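Local structure of uracil-dna glycosylase (Deinococcus radiodurans, 4UQM) at residues V63-V77 against A134-T146. The protein belongs to the uracil-DNA glycosylase superfamily and has a single-chain alpha/beta fold with helices packed around a central parallel sheet. The protein carries 1 engineered substitution. Sequence-based numbering, arbitrary orientation.
Sequences VFNALRYTPLGEVKV and AEQGVLLLNAVLT
The carbonyl oxygen of Gly137 takes two successive backbone amides, Lys76 N at 2.9 Å and Val77 N at 3.2 Å. The Lys76 bond lies in the carbonyl plane on a lone pair, while the Val77 donor is tilted 31° from that plane. Val77 O then accepts from Leu139 N at 2.8 Å, which starts the parallel pairing of strands 77-81 and 138-142. Gly137 has a positive phi and is the C-prime residue of a Schellman motif closing helix 131-134. Glu74 O lies 3.2 Å from Gly137 CA.

Thr70, the first residue past helix 65-69, bonds to the C-terminal end of helix 131-134. Its OG1 donates to Ala134 O at 2.9 Å, and Gly137 N reaches the same oxygen from the opposite face of its plane. With OG1 beside its own backbone N (chi1 -50°), the CG2 methyl is turned onto Gly137 CA. A water donates to Thr70 OG1 and Ala66 O and accepts from Leu140 N. It thus links helix 65-69 to the strand.

Leu139 reaches from the strand across to the helix. Its CG stands anti to the backbone N (chi1 -178°), and CD1 packs 3.3 Å from Ala66 O and 3.9 Å from Ala66 CB. At the far end, Val63 CG2 meets Thr146 CG2 at 3.8 Å, and a second water joins Val63 O to Leu145 O.

In this alpha/beta fold of the uracil-DNA glycosylase superfamily, helix 65-69 packs nearly antiparallel to strand 138-142, an outermost strand of the four-stranded parallel sheet. Helix 25-35 covers Leu67, and helices 38-53 and 160-172 both touch Val63.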
ATOM      1  N   VAL A  63      -0.317  -8.914   8.104  1.00 14.89           N
ATOM      2  CA  VAL A  63       0.600  -7.807   7.909  1.00 14.15           C
ATOM      3  C   VAL A  63       1.196  -7.762   6.527  1.00 14.57           C
ATOM      4  O   VAL A  63       1.366  -6.665   5.955  1.00 14.81           O
ATOM      5  CB  VAL A  63       1.709  -7.829   9.002  1.00 14.92           C
ATOM      6  CG1 VAL A  63       2.893  -6.913   8.684  1.00 16.44           C
ATOM      7  CG2 VAL A  63       1.134  -7.449  10.344  1.00 15.20           C
ATOM      8  N   PHE A  64       1.546  -8.922   5.972  1.00 15.39           N
ATOM      9  CA  PHE A  64       2.249  -8.979   4.687  1.00 15.68           C
ATOM     10  C   PHE A  64       1.296  -9.312   3.527  1.00 16.21           C
ATOM     11  O   PHE A  64       1.759  -9.673   2.419  1.00 16.90           O
ATOM     12  CB  PHE A  64       3.396  -9.986   4.777  1.00 16.43           C
ATOM     13  CG  PHE A  64       4.495  -9.544   5.701  1.00 17.80           C
ATOM     14  CD1 PHE A  64       5.437  -8.604   5.288  1.00 17.97           C
ATOM     15  CD2 PHE A  64       4.610 -10.054   6.986  1.00 17.97           C
ATOM     16  CE1 PHE A  64       6.445  -8.160   6.160  1.00 17.26           C
ATOM     17  CE2 PHE A  64       5.615  -9.613   7.837  1.00 17.17           C
ATOM     18  CZ  PHE A  64       6.520  -8.672   7.414  1.00 17.79           C
ATOM     19  N   ASN A  65      -0.024  -9.158   3.722  1.00 16.01           N
ATOM     20  CA  ASN A  65      -0.963  -9.517   2.668  1.00 17.15           C
ATOM     21  C   ASN A  65      -0.792  -8.797   1.347  1.00 16.58           C
ATOM     22  O   ASN A  65      -1.123  -9.381   0.334  1.00 16.99           O
ATOM     23  CB  ASN A  65      -2.417  -9.419   3.112  1.00 16.92           C
ATOM     24  CG  ASN A  65      -2.831 -10.602   3.981  1.00 18.98           C
ATOM     25  OD1 ASN A  65      -2.074 -11.557   4.183  1.00 19.65           O
ATOM     26  ND2 ASN A  65      -4.002 -10.518   4.562  1.00 21.37           N
ATOM     27  N   ALA A  66      -0.343  -7.559   1.333  1.00 16.00           N
ATOM     28  CA  ALA A  66      -0.162  -6.890   0.034  1.00 15.93           C
ATOM     29  C   ALA A  66       0.786  -7.685  -0.854  1.00 17.73           C
ATOM     30  O   ALA A  66       0.590  -7.754  -2.072  1.00 17.47           O
ATOM     31  CB  ALA A  66       0.348  -5.467   0.208  1.00 15.95           C
ATOM     32  N   LEU A  67       1.886  -8.204  -0.270  1.00 15.77           N
ATOM     33  CA  LEU A  67       2.839  -9.007  -1.050  1.00 16.75           C
ATOM     34  C   LEU A  67       2.205 -10.311  -1.467  1.00 17.54           C
ATOM     35  O   LEU A  67       2.496 -10.801  -2.554  1.00 18.29           O
ATOM     36  CB  LEU A  67       4.086  -9.273  -0.215  1.00 18.23           C
ATOM     37  CG  LEU A  67       4.784  -8.092   0.435  1.00 18.50           C
ATOM     38  CD1 LEU A  67       6.011  -8.585   1.196  1.00 20.51           C
ATOM     39  CD2 LEU A  67       5.161  -7.021  -0.541  1.00 19.55           C
ATOM     40  N   ARG A  68       1.384 -10.921  -0.596  1.00 17.28           N
ATOM     41  CA  ARG A  68       0.694 -12.143  -0.983  1.00 19.05           C
ATOM     42  C   ARG A  68      -0.252 -12.019  -2.158  1.00 19.36           C
ATOM     43  O   ARG A  68      -0.391 -12.959  -2.971  1.00 23.14           O
ATOM     44  CB  ARG A  68      -0.082 -12.737   0.229  1.00 18.80           C
ATOM     45  CG  ARG A  68       0.857 -13.111   1.382  1.00 19.41           C
ATOM     46  CD  ARG A  68       0.147 -13.920   2.459  1.00 19.94           C
ATOM     47  NE  ARG A  68       1.118 -14.307   3.485  1.00 19.91           N
ATOM     48  CZ  ARG A  68       1.284 -13.729   4.673  1.00 18.24           C
ATOM     49  NH1 ARG A  68       0.555 -12.697   5.059  1.00 19.92           N
ATOM     50  NH2 ARG A  68       2.282 -14.085   5.415  1.00 19.64           N
ATOM     51  N   TYR A  69      -0.922 -10.895  -2.251  1.00 18.98           N
ATOM     52  CA  TYR A  69      -1.991 -10.722  -3.276  1.00 19.04           C
ATOM     53  C   TYR A  69      -1.444 -10.135  -4.564  1.00 19.41           C
ATOM     54  O   TYR A  69      -2.081 -10.310  -5.586  1.00 22.48           O
ATOM     55  CB  TYR A  69      -3.187  -9.940  -2.659  1.00 21.58           C
ATOM     56  CG  TYR A  69      -3.736 -10.718  -1.452  1.00 23.23           C
ATOM     57  CD1 TYR A  69      -3.372 -12.068  -1.245  1.00 27.25           C
ATOM     58  CD2 TYR A  69      -4.527 -10.137  -0.468  1.00 24.57           C
ATOM     59  CE1 TYR A  69      -3.813 -12.795  -0.165  1.00 30.44           C
ATOM     60  CE2 TYR A  69      -5.011 -10.904   0.613  1.00 26.06           C
ATOM     61  CZ  TYR A  69      -4.589 -12.201   0.773  1.00 27.58           C
ATOM     62  OH  TYR A  69      -4.955 -13.095   1.814  1.00 34.23           O
ATOM     63  N   THR A  70      -0.255  -9.531  -4.548  1.00 18.70           N
ATOM     64  CA  THR A  70       0.353  -8.985  -5.760  1.00 18.53           C
ATOM     65  C   THR A  70       1.839  -9.378  -5.806  1.00 18.17           C
ATOM     66  O   THR A  70       2.652  -8.667  -5.256  1.00 18.59           O
ATOM     67  CB  THR A  70       0.218  -7.465  -5.774  1.00 19.16           C
ATOM     68  OG1 THR A  70      -1.160  -7.106  -5.510  1.00 19.22           O
ATOM     69  CG2 THR A  70       0.648  -6.935  -7.127  1.00 18.63           C
ATOM     70  N   PRO A  71       2.197 -10.460  -6.514  1.00 19.53           N
ATOM     71  CA  PRO A  71       3.608 -10.880  -6.700  1.00 20.87           C
ATOM     72  C   PRO A  71       4.452  -9.758  -7.326  1.00 20.24           C
ATOM     73  O   PRO A  71       3.930  -8.942  -8.096  1.00 19.10           O
ATOM     74  CB  PRO A  71       3.506 -12.057  -7.661  1.00 21.31           C
ATOM     75  CG  PRO A  71       2.132 -12.629  -7.377  1.00 22.30           C
ATOM     76  CD  PRO A  71       1.246 -11.434  -7.073  1.00 21.08           C
ATOM     77  N   LEU A  72       5.745  -9.717  -7.010  1.00 19.14           N
ATOM     78  CA  LEU A  72       6.628  -8.703  -7.548  1.00 19.62           C
ATOM     79  C   LEU A  72       6.539  -8.613  -9.063  1.00 20.77           C
ATOM     80  O   LEU A  72       6.470  -7.518  -9.637  1.00 20.58           O
ATOM     81  CB  LEU A  72       8.073  -9.050  -7.134  1.00 19.73           C
ATOM     82  CG  LEU A  72       9.212  -8.182  -7.662  1.00 21.29           C
ATOM     83  CD1 LEU A  72       8.970  -6.700  -7.419  1.00 22.21           C
ATOM     84  CD2 LEU A  72      10.534  -8.655  -7.069  1.00 22.84           C
ATOM     85  N   GLY A  73       6.550  -9.752  -9.729  1.00 21.22           N
ATOM     86  CA  GLY A  73       6.437  -9.782 -11.171  1.00 23.25           C
ATOM     87  C   GLY A  73       5.149  -9.216 -11.755  1.00 22.48           C
ATOM     88  O   GLY A  73       5.105  -8.929 -12.966  1.00 25.22           O
ATOM     89  N   GLU A  74       4.086  -9.113 -10.950  1.00 21.25           N
ATOM     90  CA  GLU A  74       2.818  -8.586 -11.421  1.00 20.05           C
ATOM     91  C   GLU A  74       2.629  -7.118 -11.106  1.00 21.08           C
ATOM     92  O   GLU A  74       1.678  -6.536 -11.600  1.00 21.17           O
ATOM     93  CB  GLU A  74       1.670  -9.368 -10.772  1.00 22.34           C
ATOM     94  CG  GLU A  74       1.697 -10.831 -11.191  1.00 26.63           C
ATOM     95  CD  GLU A  74       0.523 -11.676 -10.742  1.00 30.18           C
ATOM     96  OE1 GLU A  74      -0.528 -11.155 -10.388  1.00 32.78           O
ATOM     97  OE2 GLU A  74       0.651 -12.925 -10.793  1.00 36.17           O
ATOM     98  N   VAL A  75       3.522  -6.495 -10.359  1.00 19.12           N
ATOM     99  CA  VAL A  75       3.304  -5.101  -9.961  1.00 18.53           C
ATOM    100  C   VAL A  75       3.380  -4.171 -11.176  1.00 19.97           C
ATOM    101  O   VAL A  75       4.377  -4.141 -11.863  1.00 21.99           O
ATOM    102  CB  VAL A  75       4.335  -4.638  -8.898  1.00 19.13           C
ATOM    103  CG1 VAL A  75       4.128  -3.190  -8.518  1.00 18.65           C
ATOM    104  CG2 VAL A  75       4.262  -5.504  -7.657  1.00 18.54           C
ATOM    105  N   LYS A  76       2.316  -3.417 -11.407  1.00 19.14           N
ATOM    106  CA  LYS A  76       2.355  -2.327 -12.322  1.00 20.30           C
ATOM    107  C   LYS A  76       2.073  -0.971 -11.709  1.00 18.46           C
ATOM    108  O   LYS A  76       2.481   0.050 -12.293  1.00 18.54           O
ATOM    109  CB  LYS A  76       1.508  -2.607 -13.542  1.00 23.96           C
ATOM    110  CG  LYS A  76       0.065  -2.700 -13.347  1.00 24.04           C
ATOM    111  CD  LYS A  76      -0.557  -3.128 -14.713  1.00 29.25           C
ATOM    112  CE  LYS A  76      -2.031  -2.879 -14.804  1.00 29.52           C
ATOM    113  NZ  LYS A  76      -2.433  -3.417 -16.131  1.00 31.80           N
ATOM    114  N   VAL A  77       1.400  -0.966 -10.556  1.00 17.26           N
ATOM    115  CA  VAL A  77       1.150   0.279  -9.811  1.00 18.06           C
ATOM    116  C   VAL A  77       1.446  -0.006  -8.362  1.00 17.77           C
ATOM    117  O   VAL A  77       1.075  -1.083  -7.857  1.00 17.25           O
ATOM    118  CB  VAL A  77      -0.319   0.744  -9.944  1.00 17.69           C
ATOM    119  CG1 VAL A  77      -0.577   2.010  -9.108  1.00 17.71           C
ATOM    120  CG2 VAL A  77      -0.693   0.966 -11.416  1.00 17.88           C
ATOM    121  N   ALA A 134      -5.775  -5.321  -6.284  1.00 16.41           N
ATOM    122  CA  ALA A 134      -4.538  -6.108  -6.034  1.00 16.04           C
ATOM    123  C   ALA A 134      -4.360  -7.194  -7.084  1.00 17.29           C
ATOM    124  O   ALA A 134      -3.239  -7.492  -7.531  1.00 18.96           O
ATOM    125  CB  ALA A 134      -4.579  -6.714  -4.653  1.00 18.14           C
ATOM    126  N   GLU A 135      -5.478  -7.788  -7.486  1.00 17.61           N
ATOM    127  CA  GLU A 135      -5.430  -8.852  -8.489  1.00 19.11           C
ATOM    128  C   GLU A 135      -5.017  -8.374  -9.891  1.00 18.97           C
ATOM    129  O   GLU A 135      -4.696  -9.224 -10.746  1.00 22.15           O
ATOM    130  CB  GLU A 135      -6.796  -9.502  -8.567  1.00 22.10           C
ATOM    131  CG  GLU A 135      -7.154 -10.301  -7.316  1.00 23.97           C
ATOM    132  CD  GLU A 135      -8.621 -10.775  -7.235  1.00 28.83           C
ATOM    133  OE1 GLU A 135      -9.532 -10.221  -7.881  1.00 32.47           O
ATOM    134  OE2 GLU A 135      -8.864 -11.705  -6.452  1.00 33.45           O
ATOM    135  N   GLN A 136      -5.111  -7.060 -10.131  1.00 17.47           N
ATOM    136  CA  GLN A 136      -4.678  -6.445 -11.409  1.00 19.07           C
ATOM    137  C   GLN A 136      -3.288  -5.885 -11.374  1.00 20.30           C
ATOM    138  O   GLN A 136      -2.911  -5.189 -12.284  1.00 23.74           O
ATOM    139  CB  GLN A 136      -5.622  -5.324 -11.768  1.00 19.89           C
ATOM    140  CG  GLN A 136      -7.025  -5.731 -12.084  1.00 20.75           C
ATOM    141  CD  GLN A 136      -7.776  -4.419 -12.360  1.00 21.48           C
ATOM    142  OE1 GLN A 136      -7.498  -3.798 -13.403  1.00 21.63           O
ATOM    143  NE2 GLN A 136      -8.688  -3.999 -11.498  1.00 19.70           N
ATOM    144  N   GLY A 137      -2.502  -6.097 -10.325  1.00 17.22           N
ATOM    145  CA  GLY A 137      -1.139  -5.574 -10.303  1.00 17.98           C
ATOM    146  C   GLY A 137      -0.991  -4.306  -9.524  1.00 17.37           C
ATOM    147  O   GLY A 137       0.077  -3.697  -9.640  1.00 17.46           O
ATOM    148  N   VAL A 138      -1.961  -3.945  -8.703  1.00 16.04           N
ATOM    149  CA  VAL A 138      -1.847  -2.751  -7.855  1.00 15.54           C
ATOM    150  C   VAL A 138      -1.424  -3.186  -6.458  1.00 15.39           C
ATOM    151  O   VAL A 138      -2.207  -3.826  -5.735  1.00 16.00           O
ATOM    152  CB  VAL A 138      -3.172  -2.001  -7.766  1.00 15.60           C
ATOM    153  CG1 VAL A 138      -3.000  -0.738  -6.908  1.00 15.78           C
ATOM    154  CG2 VAL A 138      -3.684  -1.611  -9.169  1.00 17.08           C
ATOM    155  N   LEU A 139      -0.180  -2.882  -6.084  1.00 15.39           N
ATOM    156  CA  LEU A 139       0.347  -3.235  -4.793  1.00 15.11           C
ATOM    157  C   LEU A 139      -0.104  -2.168  -3.803  1.00 14.69           C
ATOM    158  O   LEU A 139       0.269  -1.013  -3.936  1.00 15.26           O
ATOM    159  CB  LEU A 139       1.875  -3.340  -4.863  1.00 17.05           C
ATOM    160  CG  LEU A 139       2.587  -3.751  -3.577  1.00 16.86           C
ATOM    161  CD1 LEU A 139       2.298  -5.182  -3.188  1.00 17.06           C
ATOM    162  CD2 LEU A 139       4.097  -3.660  -3.806  1.00 19.10           C
ATOM    163  N   LEU A 140      -0.897  -2.589  -2.828  1.00 14.69           N
ATOM    164  CA  LEU A 140      -1.494  -1.676  -1.861  1.00 14.44           C
ATOM    165  C   LEU A 140      -0.687  -1.644  -0.567  1.00 14.45           C
ATOM    166  O   LEU A 140      -0.961  -2.368   0.385  1.00 13.91           O
ATOM    167  CB  LEU A 140      -2.966  -2.080  -1.657  1.00 15.43           C
ATOM    168  CG  LEU A 140      -3.855  -1.921  -2.905  1.00 16.63           C
ATOM    169  CD1 LEU A 140      -5.151  -2.658  -2.683  1.00 17.68           C
ATOM    170  CD2 LEU A 140      -4.133  -0.464  -3.088  1.00 17.89           C
ATOM    171  N   LEU A 141       0.313  -0.796  -0.564  1.00 14.67           N
ATOM    172  CA  LEU A 141       1.340  -0.751   0.488  1.00 14.29           C
ATOM    173  C   LEU A 141       1.115   0.452   1.405  1.00 14.20           C
ATOM    174  O   LEU A 141       0.499   1.421   1.035  1.00 14.37           O
ATOM    175  CB  LEU A 141       2.739  -0.707  -0.136  1.00 16.05           C
ATOM    176  CG  LEU A 141       3.948  -1.268   0.623  1.00 17.47           C
ATOM    177  CD1 LEU A 141       3.737  -2.748   0.959  1.00 19.02           C
ATOM    178  CD2 LEU A 141       5.252  -1.042  -0.161  1.00 19.47           C
ATOM    179  N   ASN A 142       1.682   0.364   2.605  1.00 14.29           N
ATOM    180  CA  ASN A 142       1.898   1.551   3.467  1.00 13.84           C
ATOM    181  C   ASN A 142       3.365   1.613   3.842  1.00 14.33           C
ATOM    182  O   ASN A 142       4.045   0.578   3.846  1.00 15.08           O
ATOM    183  CB  ASN A 142       1.072   1.402   4.750  1.00 14.94           C
ATOM    184  CG  ASN A 142      -0.407   1.719   4.574  1.00 14.55           C
ATOM    185  OD1 ASN A 142      -0.763   2.771   4.064  1.00 15.39           O
ATOM    186  ND2 ASN A 142      -1.295   0.838   5.089  1.00 15.24           N
ATOM    187  N   ALA A 143       3.845   2.824   4.151  1.00 14.76           N
ATOM    188  CA  ALA A 143       5.212   2.979   4.537  1.00 15.28           C
ATOM    189  C   ALA A 143       5.581   2.203   5.798  1.00 15.54           C
ATOM    190  O   ALA A 143       6.755   1.755   5.942  1.00 15.99           O
ATOM    191  CB  ALA A 143       5.564   4.453   4.683  1.00 15.82           C
ATOM    192  N   VAL A 144       4.616   2.137   6.709  1.00 14.94           N
ATOM    193  CA  VAL A 144       4.730   1.438   7.982  1.00 14.78           C
ATOM    194  C   VAL A 144       3.607   0.427   7.976  1.00 14.03           C
ATOM    195  O   VAL A 144       2.477   0.762   7.575  1.00 13.37           O
ATOM    196  CB  VAL A 144       4.615   2.470   9.158  1.00 16.84           C
ATOM    197  CG1 VAL A 144       4.247   1.854  10.490  1.00 19.39           C
ATOM    198  CG2 VAL A 144       5.885   3.317   9.206  1.00 17.01           C
ATOM    199  N   LEU A 145       3.877  -0.828   8.411  1.00 14.08           N
ATOM    200  CA  LEU A 145       2.916  -1.918   8.199  1.00 14.14           C
ATOM    201  C   LEU A 145       2.147  -2.387   9.409  1.00 14.31           C
ATOM    202  O   LEU A 145       1.303  -3.311   9.323  1.00 14.28           O
ATOM    203  CB  LEU A 145       3.628  -3.092   7.519  1.00 14.51           C
ATOM    204  CG  LEU A 145       4.165  -2.791   6.098  1.00 14.69           C
ATOM    205  CD1 LEU A 145       4.721  -4.082   5.545  1.00 16.47           C
ATOM    206  CD2 LEU A 145       3.064  -2.331   5.136  1.00 17.03           C
ATOM    207  N   THR A 146       2.361  -1.702  10.547  1.00 13.74           N
ATOM    208  CA  THR A 146       1.533  -1.948  11.746  1.00 14.34           C
ATOM    209  C   THR A 146       1.273  -0.608  12.443  1.00 14.07           C
ATOM    210  O   THR A 146       1.939   0.406  12.152  1.00 14.24           O
ATOM    211  CB  THR A 146       2.265  -2.885  12.736  1.00 15.00           C
ATOM    212  OG1 THR A 146       3.562  -2.375  13.056  1.00 14.74           O
ATOM    213  CG2 THR A 146       2.382  -4.316  12.197  1.00 15.61           C
TER
HETATM  214  O   HOH W   1       0.095  -4.267   7.028  1.00 15.71           O
HETATM  215  O   HOH W   2      -1.417  -5.577  -3.010  1.00 18.35           O
HETATM  216  O   HOH W   3      -1.457  -9.027  -9.115  1.00 28.49           O
HETATM  217  O   HOH W   4      -1.817  -9.262 -12.006  1.00 31.03           O